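PDB 2WAO: endoglucanase E from Clostridium thermocellum, which probably cleaves beta-1,4-glucans as a cellulase and carries a C-terminal family 2 carbohydrate esterase domain, the part in this crystal, which here binds a cello-oligosaccharide. Local coordinates for residues I11-F17 with G31-L36; A43-S49 with V102-D108; E122-E126 with K330-L334; I178-M182 with K235-Y240. All coordinates share one frame; numbering follows the deposited sequence.

Contact 1: residues I11-F17 with G31-L36; sequences ILYNGRF and GSNVEL. With FMT (formic acid), chain L.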
loop_
_atom_site.group_PDB
_atom_site.type_symbol
_atom_site.label_atom_id
_atom_site.label_comp_id
_atom_site.label_asym_id
_atom_site.label_seq_id
_atom_site.Cartn_x
_atom_site.Cartn_y
_atom_site.Cartn_z
ATOM N N ILE A 11 7.674 11.048 -17.299
ATOM C CA ILE A 11 7.853 10.311 -16.009
ATOM C C ILE A 11 6.471 9.879 -15.508
ATOM O O ILE A 11 5.524 10.688 -15.503
ATOM C CB ILE A 11 8.566 11.197 -14.940
ATOM C CG1 ILE A 11 10.004 11.546 -15.408
ATOM C CG2 ILE A 11 8.575 10.484 -13.550
ATOM C CD1 ILE A 11 10.819 12.283 -14.396
ATOM N N LEU A 12 6.347 8.624 -15.080
ATOM C CA LEU A 12 5.094 8.173 -14.486
ATOM C C LEU A 12 5.129 8.275 -12.980
ATOM O O LEU A 12 6.050 7.757 -12.332
ATOM C CB LEU A 12 4.808 6.727 -14.860
ATOM C CG LEU A 12 4.621 6.411 -16.330
ATOM C CD1 LEU A 12 4.196 4.954 -16.422
ATOM C CD2 LEU A 12 3.579 7.373 -16.989
ATOM N N TYR A 13 4.125 8.932 -12.425
ATOM C CA TYR A 13 4.075 9.127 -10.980
ATOM C C TYR A 13 2.936 8.191 -10.505
ATOM O O TYR A 13 1.759 8.532 -10.617
ATOM C CB TYR A 13 3.846 10.606 -10.650
ATOM C CG TYR A 13 5.075 11.463 -10.919
ATOM C CD1 TYR A 13 6.112 11.541 -9.988
ATOM C CD2 TYR A 13 5.211 12.181 -12.118
ATOM C CE1 TYR A 13 7.271 12.301 -10.239
ATOM C CE2 TYR A 13 6.368 12.965 -12.364
ATOM C CZ TYR A 13 7.381 13.013 -11.426
ATOM O OH TYR A 13 8.531 13.784 -11.657
ATOM N N ASN A 14 3.294 6.996 -10.027
ATOM C CA ASN A 14 2.341 5.951 -9.668
ATOM C C ASN A 14 1.937 6.026 -8.197
ATOM O O ASN A 14 2.659 5.556 -7.349
ATOM C CB ASN A 14 2.966 4.577 -9.903
ATOM C CG ASN A 14 3.230 4.307 -11.364
ATOM O OD1 ASN A 14 2.436 4.725 -12.220
ATOM N ND2 ASN A 14 4.345 3.628 -11.668
ATOM N N GLY A 15 0.794 6.628 -7.912
ATOM C CA GLY A 15 0.392 6.863 -6.550
ATOM C C GLY A 15 -0.466 8.111 -6.489
ATOM O O GLY A 15 -0.863 8.700 -7.547
ATOM N N ARG A 16 -0.762 8.504 -5.269
ATOM C CA ARG A 16 -1.368 9.793 -4.984
ATOM C C ARG A 16 -0.276 10.830 -4.849
ATOM O O ARG A 16 0.473 10.852 -3.855
ATOM C CB ARG A 16 -2.268 9.757 -3.724
ATOM C CG ARG A 16 -3.485 8.826 -3.885
ATOM C CD ARG A 16 -4.353 8.968 -2.662
ATOM N NE ARG A 16 -5.572 8.156 -2.722
ATOM C CZ ARG A 16 -6.491 8.226 -1.776
ATOM N NH1 ARG A 16 -6.297 9.067 -0.763
ATOM N NH2 ARG A 16 -7.598 7.471 -1.831
ATOM N N PHE A 17 -0.133 11.658 -5.877
ATOM C CA PHE A 17 0.891 12.714 -5.840
ATOM C C PHE A 17 0.226 14.105 -5.795
ATOM O O PHE A 17 -0.854 14.291 -6.366
ATOM C CB PHE A 17 1.860 12.603 -7.035
ATOM C CG PHE A 17 2.893 11.520 -6.905
ATOM C CD1 PHE A 17 4.225 11.820 -6.582
ATOM C CD2 PHE A 17 2.565 10.203 -7.168
ATOM C CE1 PHE A 17 5.203 10.800 -6.481
ATOM C CE2 PHE A 17 3.530 9.173 -7.042
ATOM C CZ PHE A 17 4.852 9.479 -6.736
ATOM N N GLY A 31 4.352 2.675 -0.973
ATOM C CA GLY A 31 4.321 2.113 -2.311
ATOM C C GLY A 31 4.197 3.173 -3.419
ATOM O O GLY A 31 4.171 2.810 -4.608
ATOM N N SER A 32 4.097 4.458 -3.047
ATOM C CA SER A 32 4.220 5.547 -4.063
ATOM C C SER A 32 5.479 5.258 -4.863
ATOM O O SER A 32 6.537 4.949 -4.263
ATOM C CB SER A 32 4.333 6.929 -3.431
ATOM O OG SER A 32 3.174 7.240 -2.673
ATOM N N ASN A 33 5.411 5.385 -6.193
ATOM C CA ASN A 33 6.599 5.100 -6.986
ATOM C C ASN A 33 6.660 5.905 -8.264
ATOM O O ASN A 33 5.620 6.351 -8.764
ATOM C CB ASN A 33 6.792 3.588 -7.265
ATOM C CG ASN A 33 5.703 3.009 -8.114
ATOM O OD1 ASN A 33 5.826 2.941 -9.357
ATOM N ND2 ASN A 33 4.613 2.585 -7.462
ATOM N N VAL A 34 7.893 6.160 -8.696
ATOM C CA VAL A 34 8.169 6.970 -9.876
ATOM C C VAL A 34 8.739 5.979 -10.887
ATOM O O VAL A 34 9.604 5.153 -10.563
ATOM C CB VAL A 34 9.224 8.079 -9.552
ATOM C CG1 VAL A 34 9.506 8.899 -10.778
ATOM C CG2 VAL A 34 8.707 9.001 -8.398
ATOM N N GLU A 35 8.268 6.022 -12.120
ATOM C CA GLU A 35 8.731 5.052 -13.085
ATOM C C GLU A 35 9.113 5.766 -14.406
ATOM O O GLU A 35 8.407 6.660 -14.870
ATOM C CB GLU A 35 7.644 3.996 -13.269
ATOM C CG GLU A 35 7.874 3.036 -14.376
ATOM C CD GLU A 35 6.689 2.080 -14.574
ATOM O OE1 GLU A 35 5.565 2.383 -14.075
ATOM O OE2 GLU A 35 6.879 1.054 -15.278
ATOM N N LEU A 36 10.253 5.395 -14.958
ATOM C CA LEU A 36 10.757 6.090 -16.161
ATOM C C LEU A 36 11.705 5.196 -16.948
ATOM O O LEU A 36 12.200 4.215 -16.425
ATOM C CB LEU A 36 11.429 7.419 -15.754
ATOM C CG LEU A 36 12.655 7.332 -14.807
ATOM C CD1 LEU A 36 13.910 6.851 -15.573
ATOM C CD2 LEU A 36 12.916 8.684 -14.174
HETATM C C FMT L . -0.864 5.538 -11.510
HETATM O O1 FMT L . -1.129 6.093 -10.432
HETATM O O2 FMT L . -0.428 4.378 -11.651
HETATM O O HOH W 1 0.437 6.932 -3.304
#

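Contact 2: residues A43-S49 with V102-D108; sequences ASVTIKS and VQFLGFD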
loop_
_atom_site.group_PDB
_atom_site.type_symbol
_atom_site.label_atom_id
_atom_site.label_comp_id
_atom_site.label_asym_id
_atom_site.label_seq_id
_atom_site.Cartn_x
_atom_site.Cartn_y
_atom_site.Cartn_z
ATOM N N ALA A 43 21.991 6.744 -13.050
ATOM C CA ALA A 43 20.895 7.597 -12.682
ATOM C C ALA A 43 21.000 8.039 -11.240
ATOM O O ALA A 43 21.335 7.240 -10.351
ATOM C CB ALA A 43 19.593 6.874 -12.900
ATOM N N SER A 44 20.660 9.299 -11.019
ATOM C CA SER A 44 20.676 9.922 -9.705
ATOM C C SER A 44 19.335 10.628 -9.489
ATOM O O SER A 44 18.659 10.984 -10.449
ATOM C CB SER A 44 21.830 10.931 -9.597
ATOM O OG SER A 44 23.102 10.291 -9.586
ATOM N N VAL A 45 18.976 10.863 -8.234
ATOM C CA VAL A 45 17.744 11.567 -7.899
ATOM C C VAL A 45 17.989 12.431 -6.664
ATOM O O VAL A 45 18.788 12.059 -5.806
ATOM C CB VAL A 45 16.554 10.546 -7.643
ATOM C CG1 VAL A 45 16.809 9.705 -6.404
ATOM C CG2 VAL A 45 15.185 11.276 -7.522
ATOM N N THR A 46 17.319 13.575 -6.590
ATOM C CA THR A 46 17.305 14.361 -5.371
ATOM C C THR A 46 15.956 14.190 -4.692
ATOM O O THR A 46 14.895 14.374 -5.315
ATOM C CB THR A 46 17.570 15.854 -5.676
ATOM O OG1 THR A 46 18.825 15.955 -6.380
ATOM C CG2 THR A 46 17.648 16.663 -4.386
ATOM N N ILE A 47 16.020 13.806 -3.417
ATOM C CA ILE A 47 14.835 13.509 -2.618
ATOM C C ILE A 47 14.840 14.348 -1.346
ATOM O O ILE A 47 15.853 14.359 -0.609
ATOM C CB ILE A 47 14.824 12.019 -2.196
ATOM C CG1 ILE A 47 14.557 11.143 -3.440
ATOM C CG2 ILE A 47 13.745 11.789 -1.068
ATOM C CD1 ILE A 47 14.991 9.673 -3.289
ATOM N N LYS A 48 13.716 15.004 -1.075
ATOM C CA LYS A 48 13.484 15.582 0.249
ATOM C C LYS A 48 12.507 14.711 1.029
ATOM O O LYS A 48 11.468 14.322 0.489
ATOM C CB LYS A 48 12.964 17.016 0.118
ATOM C CG LYS A 48 12.659 17.692 1.467
ATOM C CD LYS A 48 12.296 19.150 1.251
ATOM C CE LYS A 48 11.508 19.664 2.431
ATOM N NZ LYS A 48 10.982 20.986 2.060
ATOM N N SER A 49 12.819 14.430 2.293
ATOM C CA SER A 49 12.019 13.539 3.135
ATOM C C SER A 49 11.794 14.161 4.496
ATOM O O SER A 49 12.746 14.630 5.132
ATOM C CB SER A 49 12.734 12.183 3.318
ATOM O OG SER A 49 11.869 11.299 4.086
ATOM N N VAL A 102 7.411 12.942 1.073
ATOM C CA VAL A 102 8.624 12.892 0.281
ATOM C C VAL A 102 8.373 13.742 -0.968
ATOM O O VAL A 102 7.293 13.669 -1.566
ATOM C CB VAL A 102 8.862 11.435 -0.135
ATOM C CG1 VAL A 102 9.886 11.282 -1.338
ATOM C CG2 VAL A 102 9.301 10.647 1.098
ATOM N N GLN A 103 9.378 14.504 -1.351
ATOM C CA GLN A 103 9.288 15.323 -2.564
ATOM C C GLN A 103 10.424 14.889 -3.484
ATOM O O GLN A 103 11.583 14.752 -3.039
ATOM C CB GLN A 103 9.385 16.799 -2.174
ATOM C CG GLN A 103 9.238 17.774 -3.358
ATOM C CD GLN A 103 9.149 19.231 -2.939
ATOM O OE1 GLN A 103 9.740 19.647 -1.915
ATOM N NE2 GLN A 103 8.379 20.022 -3.706
ATOM N N PHE A 104 10.084 14.652 -4.754
ATOM C CA PHE A 104 11.064 14.294 -5.755
ATOM C C PHE A 104 11.479 15.565 -6.433
ATOM O O PHE A 104 10.645 16.279 -7.016
ATOM C CB PHE A 104 10.536 13.218 -6.739
ATOM C CG PHE A 104 10.244 11.930 -6.050
ATOM C CD1 PHE A 104 11.274 11.081 -5.695
ATOM C CD2 PHE A 104 8.944 11.623 -5.667
ATOM C CE1 PHE A 104 11.014 9.900 -4.994
ATOM C CE2 PHE A 104 8.659 10.452 -4.959
ATOM C CZ PHE A 104 9.703 9.585 -4.627
ATOM N N LEU A 105 12.759 15.882 -6.296
ATOM C CA LEU A 105 13.251 17.164 -6.772
ATOM C C LEU A 105 13.990 17.105 -8.104
ATOM O O LEU A 105 14.422 18.141 -8.590
ATOM C CB LEU A 105 14.087 17.849 -5.698
ATOM C CG LEU A 105 13.285 18.216 -4.459
ATOM C CD1 LEU A 105 14.307 18.486 -3.359
ATOM C CD2 LEU A 105 12.389 19.437 -4.701
ATOM N N GLY A 106 14.091 15.926 -8.717
ATOM C CA GLY A 106 14.683 15.847 -10.044
ATOM C C GLY A 106 15.613 14.686 -10.214
ATOM O O GLY A 106 16.231 14.231 -9.259
ATOM N N PHE A 107 15.713 14.218 -11.448
ATOM C CA PHE A 107 16.619 13.137 -11.788
ATOM C C PHE A 107 17.807 13.682 -12.542
ATOM O O PHE A 107 17.722 14.752 -13.142
ATOM C CB PHE A 107 15.886 12.088 -12.635
ATOM C CG PHE A 107 14.918 11.234 -11.843
ATOM C CD1 PHE A 107 15.317 9.998 -11.333
ATOM C CD2 PHE A 107 13.599 11.658 -11.631
ATOM C CE1 PHE A 107 14.396 9.200 -10.584
ATOM C CE2 PHE A 107 12.674 10.875 -10.904
ATOM C CZ PHE A 107 13.075 9.665 -10.385
ATOM N N ASP A 108 18.910 12.932 -12.531
ATOM C CA ASP A 108 20.055 13.228 -13.398
ATOM C C ASP A 108 20.614 11.940 -14.004
ATOM O O ASP A 108 20.840 10.957 -13.296
ATOM C CB ASP A 108 21.158 13.976 -12.651
ATOM C CG ASP A 108 22.308 14.346 -13.593
ATOM O OD1 ASP A 108 22.265 15.461 -14.105
ATOM O OD2 ASP A 108 23.162 13.503 -13.908
HETATM O O HOH W 2 23.661 10.399 -12.369
HETATM O O HOH W 3 19.526 14.395 -8.766
HETATM O O HOH W 4 8.448 20.494 0.468
#

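Contact 3: residues E122-E126 with K330-L334; sequences ERKIE and KLGWL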
loop_
_atom_site.group_PDB
_atom_site.type_symbol
_atom_site.label_atom_id
_atom_site.label_comp_id
_atom_site.label_asym_id
_atom_site.label_seq_id
_atom_site.Cartn_x
_atom_site.Cartn_y
_atom_site.Cartn_z
ATOM N N GLU A 122 -3.388 -0.398 -17.604
ATOM C CA GLU A 122 -4.840 -0.260 -17.657
ATOM C C GLU A 122 -5.538 -0.802 -16.396
ATOM O O GLU A 122 -6.543 -0.244 -15.957
ATOM C CB GLU A 122 -5.366 -0.988 -18.900
ATOM C CG GLU A 122 -4.793 -0.401 -20.192
ATOM C CD GLU A 122 -5.479 0.902 -20.620
ATOM O OE1 GLU A 122 -6.630 1.166 -20.156
ATOM O OE2 GLU A 122 -4.876 1.654 -21.442
ATOM N N ARG A 123 -4.978 -1.866 -15.826
ATOM C CA ARG A 123 -5.537 -2.497 -14.620
ATOM C C ARG A 123 -5.056 -1.705 -13.437
ATOM O O ARG A 123 -3.852 -1.352 -13.338
ATOM C CB ARG A 123 -5.074 -3.951 -14.499
ATOM C CG ARG A 123 -5.568 -4.812 -15.679
ATOM C CD ARG A 123 -4.961 -6.146 -15.589
ATOM N NE ARG A 123 -5.584 -7.093 -16.528
ATOM C CZ ARG A 123 -5.191 -8.359 -16.650
ATOM N NH1 ARG A 123 -4.182 -8.817 -15.927
ATOM N NH2 ARG A 123 -5.803 -9.179 -17.506
ATOM N N LYS A 124 -5.997 -1.401 -12.553
ATOM C CA LYS A 124 -5.725 -0.504 -11.423
ATOM C C LYS A 124 -6.428 -1.047 -10.176
ATOM O O LYS A 124 -7.622 -1.422 -10.215
ATOM C CB LYS A 124 -6.251 0.899 -11.686
ATOM C CG LYS A 124 -5.554 1.646 -12.818
ATOM C CD LYS A 124 -6.344 2.922 -13.092
ATOM C CE LYS A 124 -5.588 3.869 -14.005
ATOM N NZ LYS A 124 -5.651 3.306 -15.372
ATOM N N ILE A 125 -5.708 -1.019 -9.062
ATOM C CA ILE A 125 -6.240 -1.523 -7.766
ATOM C C ILE A 125 -5.987 -0.424 -6.724
ATOM O O ILE A 125 -4.958 0.271 -6.797
ATOM C CB ILE A 125 -5.516 -2.807 -7.338
ATOM C CG1 ILE A 125 -5.470 -3.816 -8.482
ATOM C CG2 ILE A 125 -6.175 -3.411 -6.081
ATOM C CD1 ILE A 125 -4.667 -5.085 -8.159
ATOM N N GLU A 126 -6.925 -0.216 -5.802
ATOM C CA GLU A 126 -6.643 0.590 -4.605
ATOM C C GLU A 126 -6.772 -0.366 -3.421
ATOM O O GLU A 126 -7.774 -1.090 -3.289
ATOM C CB GLU A 126 -7.630 1.731 -4.449
ATOM C CG GLU A 126 -7.382 2.611 -3.210
ATOM C CD GLU A 126 -8.253 3.844 -3.229
ATOM O OE1 GLU A 126 -9.475 3.691 -3.206
ATOM O OE2 GLU A 126 -7.718 4.976 -3.242
ATOM N N LYS A 330 -13.001 -13.185 -10.319
ATOM C CA LYS A 330 -14.078 -12.201 -10.485
ATOM C C LYS A 330 -13.911 -11.280 -11.675
ATOM O O LYS A 330 -14.914 -10.845 -12.253
ATOM C CB LYS A 330 -14.278 -11.332 -9.235
ATOM C CG LYS A 330 -14.517 -12.132 -7.973
ATOM C CD LYS A 330 -15.813 -12.886 -7.994
ATOM C CE LYS A 330 -15.932 -13.634 -6.662
ATOM N NZ LYS A 330 -17.056 -14.599 -6.701
ATOM N N LEU A 331 -12.674 -10.905 -11.983
ATOM C CA LEU A 331 -12.418 -9.904 -13.008
ATOM C C LEU A 331 -12.176 -10.548 -14.391
ATOM O O LEU A 331 -12.270 -9.873 -15.390
ATOM C CB LEU A 331 -11.228 -9.000 -12.599
ATOM C CG LEU A 331 -11.980 -7.919 -11.795
ATOM C CD1 LEU A 331 -12.074 -8.104 -10.301
ATOM C CD2 LEU A 331 -11.863 -6.490 -12.267
ATOM N N GLY A 332 -11.828 -11.827 -14.422
ATOM C CA GLY A 332 -11.264 -12.437 -15.633
ATOM C C GLY A 332 -9.918 -11.835 -16.035
ATOM O O GLY A 332 -9.651 -11.658 -17.222
ATOM N N TRP A 333 -9.096 -11.471 -15.040
ATOM C CA TRP A 333 -7.785 -10.867 -15.262
ATOM C C TRP A 333 -6.685 -11.934 -15.351
ATOM O O TRP A 333 -5.751 -11.988 -14.546
ATOM C CB TRP A 333 -7.474 -9.916 -14.129
ATOM C CG TRP A 333 -8.029 -8.533 -14.311
ATOM C CD1 TRP A 333 -8.876 -8.102 -15.288
ATOM C CD2 TRP A 333 -7.793 -7.434 -13.444
ATOM N NE1 TRP A 333 -9.171 -6.748 -15.092
ATOM C CE2 TRP A 333 -8.506 -6.330 -13.961
ATOM C CE3 TRP A 333 -6.999 -7.262 -12.286
ATOM C CZ2 TRP A 333 -8.480 -5.066 -13.341
ATOM C CZ3 TRP A 333 -6.975 -6.012 -11.669
ATOM C CH2 TRP A 333 -7.720 -4.926 -12.194
ATOM N N LEU A 334 -6.802 -12.775 -16.356
ATOM C CA LEU A 334 -5.861 -13.886 -16.533
ATOM C C LEU A 334 -4.613 -13.452 -17.327
ATOM O O LEU A 334 -4.437 -12.242 -17.589
ATOM C CB LEU A 334 -6.572 -15.070 -17.206
ATOM C CG LEU A 334 -8.013 -15.482 -16.878
ATOM C CD1 LEU A 334 -8.143 -16.956 -17.159
ATOM C CD2 LEU A 334 -8.444 -15.206 -15.455
HETATM O O HOH W 5 -2.799 -11.486 -14.965
HETATM O O HOH W 6 -8.442 -9.977 -19.089
#

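Contact 4: residues I178-M182 with K235-Y240; sequences IGLTM and KFVTAY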
loop_
_atom_site.group_PDB
_atom_site.type_symbol
_atom_site.label_atom_id
_atom_site.label_comp_id
_atom_site.label_asym_id
_atom_site.label_seq_id
_atom_site.Cartn_x
_atom_site.Cartn_y
_atom_site.Cartn_z
ATOM N N ILE A 178 -4.175 1.721 12.305
ATOM C CA ILE A 178 -5.462 2.387 12.103
ATOM C C ILE A 178 -6.615 1.360 12.075
ATOM O O ILE A 178 -6.402 0.195 11.673
ATOM C CB ILE A 178 -5.438 3.199 10.767
ATOM C CG1 ILE A 178 -6.358 4.431 10.891
ATOM C CG2 ILE A 178 -5.751 2.311 9.502
ATOM C CD1 ILE A 178 -6.161 5.449 9.743
ATOM N N GLY A 179 -7.810 1.798 12.445
ATOM C CA GLY A 179 -8.981 0.924 12.391
ATOM C C GLY A 179 -10.189 1.687 11.892
ATOM O O GLY A 179 -10.106 2.877 11.477
ATOM N N LEU A 180 -11.318 0.988 11.930
ATOM C CA LEU A 180 -12.569 1.547 11.552
ATOM C C LEU A 180 -13.232 2.283 12.721
ATOM O O LEU A 180 -13.924 3.318 12.499
ATOM C CB LEU A 180 -13.547 0.456 11.100
ATOM C CG LEU A 180 -13.202 0.061 9.676
ATOM C CD1 LEU A 180 -13.641 -1.329 9.335
ATOM C CD2 LEU A 180 -13.810 1.102 8.699
ATOM N N THR A 181 -13.105 1.718 13.926
ATOM C CA THR A 181 -13.736 2.374 15.136
ATOM C C THR A 181 -12.729 2.842 16.176
ATOM O O THR A 181 -13.092 3.615 17.109
ATOM C CB THR A 181 -14.741 1.415 15.877
ATOM O OG1 THR A 181 -14.004 0.393 16.545
ATOM C CG2 THR A 181 -15.714 0.794 14.888
ATOM N N MET A 182 -11.498 2.349 16.063
ATOM C CA MET A 182 -10.428 2.613 17.035
ATOM C C MET A 182 -9.093 2.315 16.386
ATOM O O MET A 182 -9.032 1.538 15.436
ATOM C CB MET A 182 -10.610 1.736 18.295
ATOM C CG MET A 182 -10.491 0.262 17.978
ATOM S SD MET A 182 -10.800 -0.788 19.392
ATOM C CE MET A 182 -9.264 -0.501 20.213
ATOM N N LYS A 235 -21.369 -0.493 15.938
ATOM C CA LYS A 235 -20.404 0.550 15.626
ATOM C C LYS A 235 -19.475 0.105 14.480
ATOM O O LYS A 235 -19.303 0.812 13.486
ATOM C CB LYS A 235 -19.587 0.882 16.865
ATOM C CG LYS A 235 -18.601 2.033 16.671
ATOM C CD LYS A 235 -17.833 2.438 17.974
ATOM C CE LYS A 235 -17.324 3.883 17.837
ATOM N NZ LYS A 235 -16.116 4.225 18.682
ATOM N N PHE A 236 -18.915 -1.084 14.639
ATOM C CA PHE A 236 -18.015 -1.668 13.632
ATOM C C PHE A 236 -18.695 -1.946 12.262
ATOM O O PHE A 236 -18.154 -1.575 11.196
ATOM C CB PHE A 236 -17.325 -2.932 14.187
ATOM C CG PHE A 236 -16.328 -3.539 13.202
ATOM C CD1 PHE A 236 -15.014 -3.068 13.146
ATOM C CD2 PHE A 236 -16.736 -4.517 12.302
ATOM C CE1 PHE A 236 -14.094 -3.602 12.235
ATOM C CE2 PHE A 236 -15.838 -5.054 11.377
ATOM C CZ PHE A 236 -14.528 -4.603 11.339
ATOM N N VAL A 237 -19.851 -2.611 12.295
ATOM C CA VAL A 237 -20.570 -2.933 11.097
ATOM C C VAL A 237 -20.989 -1.647 10.382
ATOM O O VAL A 237 -20.825 -1.522 9.175
ATOM C CB VAL A 237 -21.761 -3.857 11.394
ATOM C CG1 VAL A 237 -22.700 -3.956 10.141
ATOM C CG2 VAL A 237 -21.211 -5.280 11.773
ATOM N N THR A 238 -21.508 -0.682 11.136
ATOM C CA THR A 238 -21.891 0.610 10.504
ATOM C C THR A 238 -20.680 1.340 9.874
ATOM O O THR A 238 -20.793 1.888 8.797
ATOM C CB THR A 238 -22.679 1.492 11.519
ATOM O OG1 THR A 238 -23.894 0.809 11.875
ATOM C CG2 THR A 238 -23.041 2.848 10.909
ATOM N N ALA A 239 -19.542 1.319 10.564
ATOM C CA ALA A 239 -18.305 1.969 10.131
ATOM C C ALA A 239 -17.825 1.296 8.837
ATOM O O ALA A 239 -17.396 1.969 7.903
ATOM C CB ALA A 239 -17.212 1.900 11.247
ATOM N N TYR A 240 -17.886 -0.048 8.808
ATOM C CA TYR A 240 -17.429 -0.783 7.638
ATOM C C TYR A 240 -18.340 -0.473 6.445
ATOM O O TYR A 240 -17.855 -0.158 5.364
ATOM C CB TYR A 240 -17.342 -2.306 7.946
ATOM C CG TYR A 240 -16.295 -3.037 7.092
ATOM C CD1 TYR A 240 -15.272 -3.772 7.685
ATOM C CD2 TYR A 240 -16.333 -2.995 5.684
ATOM C CE1 TYR A 240 -14.307 -4.430 6.943
ATOM C CE2 TYR A 240 -15.334 -3.647 4.917
ATOM C CZ TYR A 240 -14.336 -4.346 5.549
ATOM O OH TYR A 240 -13.380 -5.000 4.784
#

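Contact 1: residues I11-F17 with G31-L36
Asn-14 and Asn-33 face each other as an antiparallel hydrogen-bonded pair at the edge of the beta-sandwich domain, where the short strand 12-14 lies along strand 33-40. The two amide planes are turned 55° apart. ND2 of Asn-14 still sends one N-H to OD1 of Asn-33, at 2.8 Å and nearly straight. The second N-H of Asn-14 ND2 goes to Glu-35 OE1 at 3.0 Å, on the anti side of the carboxylate. Both acceptors lie close to the amide plane of Asn-14, so its rotation is well fixed. Glu-35 reaches the amide with an extended chain, and its OE2 is held by His-88. Leu-12 runs alongside Glu-35, its CD1 near OE1.

On the face of Tyr-13 and Val-34 the contact is apolar. CG2 of Ile-11, anti to the backbone N (chi1 -64° for CG1), presses on CG1 of Val-34 at a tight 3.3 Å and also covers one face of the Tyr-13 ring. CG2 of Val-34 meets Tyr-13 CD1 at 4.0 Å and Phe-17 CZ at 4.2 Å, both obliquely. The amide of Asn-33 is steadied in turn by its ND2, which donates to Gly-31 O at 2.9 Å.

Contact 2: residues A43-S49 with V102-D108
Ser-44 and Asp-108 open a run of six backbone hydrogen bonds between strands 43-49 and 102-108, which are antiparallel at 169°. Two bonds join this pair, and two more join Lys-48 and Gln-103. In the middle the pattern shifts: Thr-46 N donates to Gly-106 O at 3.0 Å, but Thr-46 O receives Leu-105 N at 2.8 Å. Strand 102-108 thus has one extra residue opposite Thr-46, a beta bulge at Leu-105 and Gly-106. Leu-105 turns toward the partner strand, and its CD1 rests between CG2 of Thr-46 and CB of Lys-48.

On the face of Val-45, Ile-47, Phe-104 and Phe-107 the contacts are apolar. CG2 of Val-45, anti to its own nitrogen, sits over one face of the Phe-107 ring, 3.9 Å from the centroid and 14° off the normal. This is a CH-pi contact. The same methyl meets the edge of the Phe-104 ring. CG1 of Ile-47 approaches that ring at 4.0 Å from Phe-104 CD1, while Ile-47 CG2 crosses to Val-102 CG1.

A water bridge marks the other face. The water accepts from Lys-48 NZ and donates to Gln-103 OE1 at 2.8 Å. NE2 of Gln-103 is held by Asp-21 and Gly-24.

Phe-104 and Phe-107 also pack on strands 33-40 and 85-93 of the facing sheet, an arrangement characteristic of the core of a beta sandwich.

Contact 3: residues E122-E126 with K330-L334
Arg-123 NH1 is held by Leu-166 O and by a water 3.2 Å away, and the same water donates to Trp-333 O. The neighbouring nitrogen, NH2, makes a long, weak bond of 3.4 Å to Leu-334 O, though a straight one. It also gives a weak bond to a second water, which donates to Gly-332 O. The guanidinium edge is therefore tied to the C-terminal backbone both directly and through water.

The guanidinium lies flat on the Trp-333 indole, with centres 4.1 Å apart and planes at 13°. CZ stands over the five-membered ring in a cation-pi contact. CG of Arg-123 covers the six-membered ring of Trp-333, 3.9 Å from its centroid, in a CH-pi contact. The extended chain (chi2 173°, chi3 169°) keeps the whole arginine along the indole, so that Arg-123 CB reaches Trp-333 CH2 while Arg-123 NE lies over Trp-333 CG. Leu-331 CD2 covers the opposite face of the indole, and CG1 of Ile-125 meets its edge near CZ3.

Trp-333 is the centre of an inverse gamma turn. Gly-332, with positive phi, takes the chain out of helix 313-331. The tail then passes the start of strand 123-129, in the parallel sheet of the SGNH-type esterase domain. Here the indole also touches Val-216 of the adjacent strand 216-220, and Arg-123 packs on Ala-168 of strand 168-174 at the sheet edge.

Contact 4: residues I178-M182 with K235-Y240
Leu-180 and Thr-181 are two knobs on an irregular loop that press into the side of helix 233-250. The hollow for Leu-180 is formed by Phe-236, Ala-239 and Tyr-240. Its CD1 meets both rings obliquely, 3.4 Å from Tyr-240 CD1 and 3.7 Å from Phe-236 CE1. CB of Leu-180 lies against the small CB of Ala-239, 3.9 Å away, and CD2 passes beside the Ala-239 carbonyl. The low profile of alanine lets the loop backbone come close, with the CA atoms of Leu-180 and Ala-239 5.9 Å apart.

Thr-181 fills the next hollow, between Lys-235, Phe-236 and Ala-239. With chi1 at 72°, its CG2 is anti to the carbonyl carbon and points at the helix, 3.6 Å from Phe-236 CA. The extended Lys-235 chain crosses the threonine, bringing CG within 3.6 Å of Thr-181 CG2. Its NZ ends in a long, weak bond to Thr-181 O.

Asp-225 receives the backbone N-H groups of Leu-180 and Thr-181, which helps fix the loop. This packing of a loop after a sheet strand against a flanking helix suits the three-layer alpha/beta/alpha SGNH-hydrolase fold. Segment 178-182 follows Ser-176 and Gly-177 of the glycan pocket.

From the N terminus, contact 1 closes a short loop that takes in strands 17-18 and 26-27 of the other sheet, and contact 2 closes a longer one, from strand 43-49 to 102-108. The two follow in series and touch, Val-34 meeting Phe-104 and Phe-107, so together they join the two sheets of the N-terminal sandwich. Contact 3 spans most of the esterase domain, bringing the C-terminal tail back to its first sheet strand. Contact 4 is nested inside that loop, with centres 27 Å apart. A salt bridge from Arg-16 to Glu-126 links contact 1 to contact 3 and so ties the sandwich to the esterase domain. Contacts 2 and 4 lie on opposite sides of the chain's centre.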